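Local atomic coordinates of luciferase-like monooxygenase (Streptomyces bottropensis, PDB entry 7BIP), a protein that probably acts as a monooxygenase that introduces oxygen during the biosynthesis of the aromatic polyketide rishirilide. Residues 175-180 and 194-199; 224-229 and 318-323. All coordinates share one frame; numbering follows the deposited sequence.

Contact 1 of 2, residues 175-180 and 194-199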
ATOM      1  N   ALA A 175      -4.357  11.997 -16.271  1.00 20.05           N
ATOM      2  CA  ALA A 175      -4.809  13.289 -15.779  1.00 26.37           C
ATOM      3  C   ALA A 175      -4.197  14.395 -16.618  1.00 35.22           C
ATOM      4  O   ALA A 175      -2.990  14.393 -16.880  1.00 33.01           O
ATOM      5  CB  ALA A 175      -4.436  13.475 -14.310  1.00 27.26           C
ATOM      6  N   THR A 176      -5.028  15.331 -17.061  1.00 31.85           N
ATOM      7  CA  THR A 176      -4.505  16.514 -17.727  1.00 46.29           C
ATOM      8  C   THR A 176      -5.245  17.741 -17.214  1.00 54.39           C
ATOM      9  O   THR A 176      -6.475  17.830 -17.313  1.00 55.33           O
ATOM     10  CB  THR A 176      -4.578  16.388 -19.259  1.00 48.60           C
ATOM     11  OG1 THR A 176      -3.968  17.537 -19.864  1.00 53.29           O
ATOM     12  CG2 THR A 176      -6.006  16.212 -19.772  1.00 49.70           C
ATOM     13  N   ALA A 177      -4.486  18.630 -16.574  1.00 59.23           N
ATOM     14  CA  ALA A 177      -4.864  20.018 -16.361  1.00 64.72           C
ATOM     15  C   ALA A 177      -4.108  20.953 -17.282  1.00 72.56           C
ATOM     16  O   ALA A 177      -4.361  22.161 -17.269  1.00 73.10           O
ATOM     17  CB  ALA A 177      -4.588  20.432 -14.912  1.00 63.44           C
ATOM     18  N   LYS A 178      -3.205  20.406 -18.090  1.00 78.81           N
ATOM     19  CA  LYS A 178      -2.061  21.124 -18.635  1.00 83.58           C
ATOM     20  C   LYS A 178      -2.326  21.633 -20.041  1.00 86.67           C
ATOM     21  O   LYS A 178      -2.331  22.839 -20.300  1.00 86.65           O
ATOM     22  CB  LYS A 178      -0.840  20.174 -18.698  1.00 85.29           C
ATOM     23  CG  LYS A 178      -0.539  19.363 -17.449  1.00 84.42           C
ATOM     24  CD  LYS A 178      -0.959  17.909 -17.608  1.00 84.43           C
ATOM     25  CE  LYS A 178      -0.849  17.230 -16.266  1.00 85.75           C
ATOM     26  NZ  LYS A 178      -1.167  18.257 -15.249  1.00 84.73           N
ATOM     27  N   THR A 179      -2.488  20.687 -20.958  1.00 86.89           N
ATOM     28  CA  THR A 179      -2.396  20.784 -22.399  1.00 84.88           C
ATOM     29  C   THR A 179      -3.471  19.900 -23.014  1.00 79.24           C
ATOM     30  O   THR A 179      -3.535  18.707 -22.690  1.00 80.77           O
ATOM     31  CB  THR A 179      -1.017  20.312 -22.881  1.00 87.03           C
ATOM     32  OG1 THR A 179      -0.985  18.871 -22.812  1.00 87.18           O
ATOM     33  CG2 THR A 179       0.108  20.880 -22.019  1.00 86.69           C
ATOM     34  N   PRO A 180      -4.339  20.426 -23.880  1.00 70.97           N
ATOM     35  CA  PRO A 180      -5.275  19.539 -24.589  1.00 66.17           C
ATOM     36  C   PRO A 180      -4.578  18.484 -25.438  1.00 63.45           C
ATOM     37  O   PRO A 180      -5.196  17.458 -25.742  1.00 63.48           O
ATOM     38  CB  PRO A 180      -6.093  20.513 -25.441  1.00 63.54           C
ATOM     39  CG  PRO A 180      -6.025  21.805 -24.695  1.00 63.49           C
ATOM     40  CD  PRO A 180      -4.639  21.852 -24.113  1.00 67.05           C
ATOM     41  N   MET A 194      -8.608  12.501 -17.116  1.00 16.33           N
ATOM     42  CA  MET A 194      -9.060  13.217 -15.928  1.00 15.77           C
ATOM     43  C   MET A 194      -8.815  14.702 -16.157  1.00 20.37           C
ATOM     44  O   MET A 194      -7.678  15.111 -16.400  1.00 18.69           O
ATOM     45  CB  MET A 194      -8.343  12.716 -14.668  1.00 17.45           C
ATOM     46  CG  MET A 194      -8.142  11.197 -14.651  1.00 19.64           C
ATOM     47  SD  MET A 194      -7.296  10.614 -13.166  0.78 19.57           S
ATOM     48  CE  MET A 194      -8.722  10.221 -12.167  1.00 18.73           C
ATOM     49  N   LEU A 195      -9.881  15.497 -16.110  1.00 19.64           N
ATOM     50  CA  LEU A 195      -9.812  16.924 -16.380  1.00 18.50           C
ATOM     51  C   LEU A 195     -10.032  17.712 -15.094  1.00 16.64           C
ATOM     52  O   LEU A 195     -10.487  17.177 -14.080  1.00 20.11           O
ATOM     53  CB  LEU A 195     -10.845  17.330 -17.443  1.00 17.27           C
ATOM     54  CG  LEU A 195     -10.830  16.545 -18.760  1.00 19.07           C
ATOM     55  CD1 LEU A 195     -11.745  17.208 -19.789  1.00 24.27           C
ATOM     56  CD2 LEU A 195      -9.423  16.439 -19.305  1.00 25.94           C
ATOM     57  N   VAL A 196      -9.717  19.005 -15.156  1.00 17.31           N
ATOM     58  CA  VAL A 196      -9.727  19.853 -13.961  1.00 23.06           C
ATOM     59  C   VAL A 196     -10.601  21.077 -14.207  1.00 20.76           C
ATOM     60  O   VAL A 196     -10.093  22.169 -14.508  1.00 22.23           O
ATOM     61  CB  VAL A 196      -8.300  20.247 -13.552  1.00 23.06           C
ATOM     62  CG1 VAL A 196      -8.307  20.986 -12.215  1.00 24.13           C
ATOM     63  CG2 VAL A 196      -7.432  18.991 -13.458  1.00 24.41           C
ATOM     64  N   PRO A 197     -11.923  20.941 -14.089  1.00 19.47           N
ATOM     65  CA  PRO A 197     -12.805  22.073 -14.414  1.00 20.73           C
ATOM     66  C   PRO A 197     -12.718  23.205 -13.419  1.00 26.27           C
ATOM     67  O   PRO A 197     -13.088  24.336 -13.758  1.00 32.66           O
ATOM     68  CB  PRO A 197     -14.202  21.438 -14.401  1.00 20.13           C
ATOM     69  CG  PRO A 197     -14.058  20.276 -13.469  1.00 20.19           C
ATOM     70  CD  PRO A 197     -12.683  19.732 -13.744  1.00 21.02           C
ATOM     71  N   SER A 198     -12.240  22.945 -12.206  1.00 25.69           N
ATOM     72  CA  SER A 198     -12.249  23.963 -11.166  1.00 31.84           C
ATOM     73  C   SER A 198     -11.206  25.049 -11.391  1.00 37.42           C
ATOM     74  O   SER A 198     -11.266  26.086 -10.722  1.00 34.86           O
ATOM     75  CB  SER A 198     -12.046  23.306  -9.802  1.00 25.99           C
ATOM     76  OG  SER A 198     -10.755  22.738  -9.698  1.00 31.79           O
ATOM     77  N   ILE A 199     -10.270  24.852 -12.318  1.00 35.21           N
ATOM     78  CA  ILE A 199      -9.259  25.864 -12.609  1.00 39.25           C
ATOM     79  C   ILE A 199      -9.381  26.328 -14.053  1.00 44.47           C
ATOM     80  O   ILE A 199      -8.938  27.428 -14.400  1.00 53.90           O
ATOM     81  CB  ILE A 199      -7.841  25.333 -12.324  1.00 42.03           C
ATOM     82  CG1 ILE A 199      -7.455  24.264 -13.346  1.00 48.19           C
ATOM     83  CG2 ILE A 199      -7.753  24.784 -10.908  1.00 41.05           C
ATOM     84  CD1 ILE A 199      -5.975  23.983 -13.415  1.00 53.21           C
TER
HETATM   85  O   HOH W   1      -8.397  19.916 -17.572  1.00 30.48           O

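Contact 2 of 2, residues 224-229 and 318-323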
ATOM      1  N   THR A 224     -16.731   5.725 -22.728  1.00 32.24           N
ATOM      2  CA  THR A 224     -17.935   5.749 -21.914  1.00 23.99           C
ATOM      3  C   THR A 224     -17.810   6.843 -20.857  1.00 27.47           C
ATOM      4  O   THR A 224     -16.769   7.489 -20.713  1.00 22.95           O
ATOM      5  CB  THR A 224     -18.178   4.406 -21.232  1.00 26.73           C
ATOM      6  OG1 THR A 224     -17.223   4.236 -20.175  1.00 31.58           O
ATOM      7  CG2 THR A 224     -18.048   3.258 -22.228  1.00 32.63           C
ATOM      8  N   GLU A 225     -18.881   7.037 -20.087  1.00 22.02           N
ATOM      9  CA  GLU A 225     -18.836   8.035 -19.027  1.00 17.47           C
ATOM     10  C   GLU A 225     -17.821   7.683 -17.946  1.00 22.51           C
ATOM     11  O   GLU A 225     -17.383   8.578 -17.216  1.00 21.12           O
ATOM     12  CB  GLU A 225     -20.227   8.220 -18.405  1.00 21.77           C
ATOM     13  CG  GLU A 225     -20.844   6.954 -17.853  1.00 23.20           C
ATOM     14  CD  GLU A 225     -22.194   7.206 -17.219  1.00 28.37           C
ATOM     15  OE1 GLU A 225     -22.839   6.239 -16.765  1.00 27.88           O
ATOM     16  OE2 GLU A 225     -22.613   8.376 -17.166  1.00 27.69           O
ATOM     17  N   GLU A 226     -17.414   6.417 -17.842  1.00 21.95           N
ATOM     18  CA  GLU A 226     -16.392   6.046 -16.866  1.00 23.72           C
ATOM     19  C   GLU A 226     -14.973   6.329 -17.351  1.00 23.19           C
ATOM     20  O   GLU A 226     -14.024   6.177 -16.567  1.00 27.73           O
ATOM     21  CB  GLU A 226     -16.538   4.572 -16.482  1.00 24.44           C
ATOM     22  CG  GLU A 226     -17.673   4.331 -15.505  1.00 31.42           C
ATOM     23  CD  GLU A 226     -17.917   2.868 -15.224  1.00 44.34           C
ATOM     24  OE1 GLU A 226     -18.264   2.137 -16.175  1.00 52.40           O
ATOM     25  OE2 GLU A 226     -17.771   2.453 -14.051  1.00 37.29           O
ATOM     26  N   ASP A 227     -14.806   6.764 -18.599  1.00 21.72           N
ATOM     27  CA  ASP A 227     -13.497   7.100 -19.143  1.00 21.48           C
ATOM     28  C   ASP A 227     -13.135   8.565 -18.954  1.00 19.64           C
ATOM     29  O   ASP A 227     -12.039   8.971 -19.343  1.00 23.82           O
ATOM     30  CB  ASP A 227     -13.441   6.756 -20.635  1.00 25.78           C
ATOM     31  CG  ASP A 227     -13.389   5.270 -20.879  1.00 35.93           C
ATOM     32  OD1 ASP A 227     -12.533   4.602 -20.257  1.00 36.74           O
ATOM     33  OD2 ASP A 227     -14.206   4.767 -21.679  1.00 35.27           O
ATOM     34  N   ILE A 228     -14.028   9.367 -18.376  1.00 17.02           N
ATOM     35  CA  ILE A 228     -13.817  10.801 -18.225  1.00 16.73           C
ATOM     36  C   ILE A 228     -14.129  11.156 -16.778  1.00 17.66           C
ATOM     37  O   ILE A 228     -15.280  11.013 -16.339  1.00 17.51           O
ATOM     38  CB  ILE A 228     -14.696  11.616 -19.185  1.00 18.37           C
ATOM     39  CG1 ILE A 228     -14.350  11.300 -20.646  1.00 20.52           C
ATOM     40  CG2 ILE A 228     -14.552  13.105 -18.923  1.00 16.97           C
ATOM     41  CD1 ILE A 228     -15.373  11.851 -21.619  1.00 22.90           C
ATOM     42  N   HIS A 229     -13.111  11.604 -16.040  1.00 17.39           N
ATOM     43  CA  HIS A 229     -13.227  11.921 -14.620  1.00 14.44           C
ATOM     44  C   HIS A 229     -12.943  13.396 -14.381  1.00 16.25           C
ATOM     45  O   HIS A 229     -12.043  13.967 -14.992  1.00 16.52           O
ATOM     46  CB  HIS A 229     -12.230  11.107 -13.777  1.00 17.24           C
ATOM     47  CG  HIS A 229     -12.665   9.703 -13.490  1.00 19.41           C
ATOM     48  ND1 HIS A 229     -12.565   9.136 -12.236  1.00 19.33           N
ATOM     49  CD2 HIS A 229     -13.164   8.739 -14.300  1.00 18.14           C
ATOM     50  CE1 HIS A 229     -13.003   7.889 -12.284  1.00 17.88           C
ATOM     51  NE2 HIS A 229     -13.366   7.623 -13.525  1.00 17.81           N
ATOM     52  N   ASP A 318     -22.219  13.235 -20.370  1.00 21.77           N
ATOM     53  CA  ASP A 318     -22.196  12.339 -19.218  1.00 19.69           C
ATOM     54  C   ASP A 318     -20.770  11.904 -18.896  1.00 23.62           C
ATOM     55  O   ASP A 318     -20.023  11.494 -19.788  1.00 23.67           O
ATOM     56  CB  ASP A 318     -23.071  11.120 -19.487  1.00 22.91           C
ATOM     57  CG  ASP A 318     -24.531  11.404 -19.270  1.00 29.86           C
ATOM     58  OD1 ASP A 318     -24.896  11.772 -18.137  1.00 26.94           O
ATOM     59  OD2 ASP A 318     -25.310  11.276 -20.236  1.00 31.56           O
ATOM     60  N   PHE A 319     -20.389  11.986 -17.623  1.00 17.96           N
ATOM     61  CA  PHE A 319     -19.044  11.582 -17.208  1.00 18.01           C
ATOM     62  C   PHE A 319     -19.087  11.248 -15.718  1.00 16.68           C
ATOM     63  O   PHE A 319     -20.163  11.178 -15.113  1.00 18.60           O
ATOM     64  CB  PHE A 319     -18.011  12.665 -17.558  1.00 19.52           C
ATOM     65  CG  PHE A 319     -18.189  13.963 -16.801  1.00 19.38           C
ATOM     66  CD1 PHE A 319     -17.398  14.248 -15.697  1.00 19.26           C
ATOM     67  CD2 PHE A 319     -19.132  14.897 -17.201  1.00 18.62           C
ATOM     68  CE1 PHE A 319     -17.555  15.433 -14.997  1.00 15.43           C
ATOM     69  CE2 PHE A 319     -19.292  16.090 -16.503  1.00 17.90           C
ATOM     70  CZ  PHE A 319     -18.496  16.357 -15.395  1.00 15.90           C
ATOM     71  N   THR A 320     -17.914  11.002 -15.138  1.00 13.72           N
ATOM     72  CA  THR A 320     -17.770  10.579 -13.749  1.00 13.54           C
ATOM     73  C   THR A 320     -17.238  11.739 -12.913  1.00 16.88           C
ATOM     74  O   THR A 320     -16.141  12.247 -13.178  1.00 16.10           O
ATOM     75  CB  THR A 320     -16.838   9.373 -13.661  1.00 14.68           C
ATOM     76  OG1 THR A 320     -17.393   8.290 -14.427  1.00 17.08           O
ATOM     77  CG2 THR A 320     -16.663   8.938 -12.218  1.00 14.62           C
ATOM     78  N   ILE A 321     -18.010  12.153 -11.904  1.00 13.67           N
ATOM     79  CA  ILE A 321     -17.607  13.226 -10.996  1.00 12.99           C
ATOM     80  C   ILE A 321     -17.160  12.603  -9.682  1.00 12.16           C
ATOM     81  O   ILE A 321     -17.839  11.712  -9.154  1.00 15.06           O
ATOM     82  CB  ILE A 321     -18.756  14.218 -10.748  1.00 14.36           C
ATOM     83  CG1 ILE A 321     -18.923  15.164 -11.943  1.00 15.05           C
ATOM     84  CG2 ILE A 321     -18.504  15.018  -9.452  1.00 13.55           C
ATOM     85  CD1 ILE A 321     -20.121  16.121 -11.849  1.00 15.38           C
ATOM     86  N   SER A 322     -16.031  13.074  -9.153  1.00 13.50           N
ATOM     87  CA  SER A 322     -15.609  12.760  -7.792  1.00 11.59           C
ATOM     88  C   SER A 322     -15.909  13.964  -6.914  1.00 15.65           C
ATOM     89  O   SER A 322     -15.418  15.069  -7.183  1.00 16.24           O
ATOM     90  CB  SER A 322     -14.119  12.409  -7.709  1.00 14.38           C
ATOM     91  OG  SER A 322     -13.786  11.352  -8.584  1.00 18.16           O
ATOM     92  N   LEU A 323     -16.705  13.748  -5.870  1.00 11.94           N
ATOM     93  CA  LEU A 323     -17.095  14.815  -4.951  1.00  9.83           C
ATOM     94  C   LEU A 323     -16.069  14.890  -3.825  1.00 14.38           C
ATOM     95  O   LEU A 323     -15.961  13.969  -3.015  1.00 16.05           O
ATOM     96  CB  LEU A 323     -18.496  14.545  -4.406  1.00 13.05           C
ATOM     97  CG  LEU A 323     -19.564  14.273  -5.468  1.00 15.24           C
ATOM     98  CD1 LEU A 323     -20.751  13.573  -4.826  1.00 17.41           C
ATOM     99  CD2 LEU A 323     -19.997  15.581  -6.151  1.00 16.06           C
TER

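Contact 1 of 2, residues 175-180 and 194-199
T176 and M194 make the one direct hydrogen bond between 175-180 and 194-199. T176 N reaches M194 O at 2.7 Å, and an N-H...O angle of 169° shows a straight, strong bond beside the parallel pairing of A175 with M194. Weaker polar contacts surround it. The CA of A175 lies 3.5 Å from the same carbonyl oxygen, M194 O, while the CA of L195 points a C-H at T176 O over 3.6 Å. Beyond this point the two chains spread too far for T176 O to bond V196 N, and a water fills the step: it donates to T176 O (2.8 Å) and accepts from V196 N (2.9 Å).

The apolar contacts follow the same order along the chains. A175 CB meets M194 CB on one face of the sheet. The T176 methyl runs alongside L195, with CG2 and CD2 only 3.5 Å apart, tighter than usual for carbon atoms. With OG1 anti to the backbone N (chi1 -176°), the T176 hydroxyl faces S182 OG, near the start of helix 180-188, and CG2 is the branch that lies beside L195. A177 CB touches V196 CG2 at 3.5 Å and, more loosely, I199 CD1.

Strand 171-175, helix 180-188 and strand 192-195 form a beta-alpha-beta crossover, as in TIM barrels. The chemistry implies that the chains diverge past the T176-M194 bond: T176 O and V196 N stand 4.1 Å apart, and from there the segments are held by one bridging water and by apolar side-chain contacts.

Contact 2 of 2, residues 224-229 and 318-323
The imidazole of H229 is covered on one face by the methyl of T320, whose CG2 lies 3.8 Å from the ring centroid and 13° off the ring normal, a CH-pi contact. T320 has OG1 anti to its own carbonyl carbon (chi1 -60°), which sends the hydroxyl the other way, to donate to E225 O at 2.8 Å from above the carbonyl plane. T320 thus touches both H229 on strand 228-236 and the turn that leads into that strand. With an alanine here instead of H229, the T320 methyl would probably lose its flat support, and K41 NZ its partner at ND1.

Parallel pairing of H229 with T320 rests on T320 N bonding I228 O over 2.9 Å, backed by a C-H contact of 3.3 Å from H229 CA to T320 O. I228 CG2 packs on F319 CB at 3.7 Å, and I228 O lies at the edge of the phenyl ring, in its plane. Before the two strands begin, E225 OE2 and D318 OD1 come within 4.2 Å, their carboxylate planes nearly perpendicular; M1 N bonds both oxygens and R313 forms a salt bridge with D318, which probably offsets the repulsion.

Strand 320-324 lies between strands 228-236 and 2-6 of the barrel sheet, T320 also touching K2, while I228 packs against L209 and Y212 of helix 202-218.

Contacts 1 and 2, with centres about 13 Å apart, meet in one parallel barrel sheet: contact 1 lies at the C-terminal ends of its two strands, the side where TIM-barrel enzymes generally place their active sites, and contact 2 around the starts of its two. Strands 192-195 and 228-236 are neighbours, so the two touch directly: L195 N lies 2.9 Å from H229 O, a probable hydrogen bond, and M194 CB packs 3.9 Å from the same H229 O. Both also approach K41, whose side chain is about 4 Å from that of M194 and about 3 Å from that of S322. K41 is a known calcium-binding residue, but no calcium is bound to it in this chain.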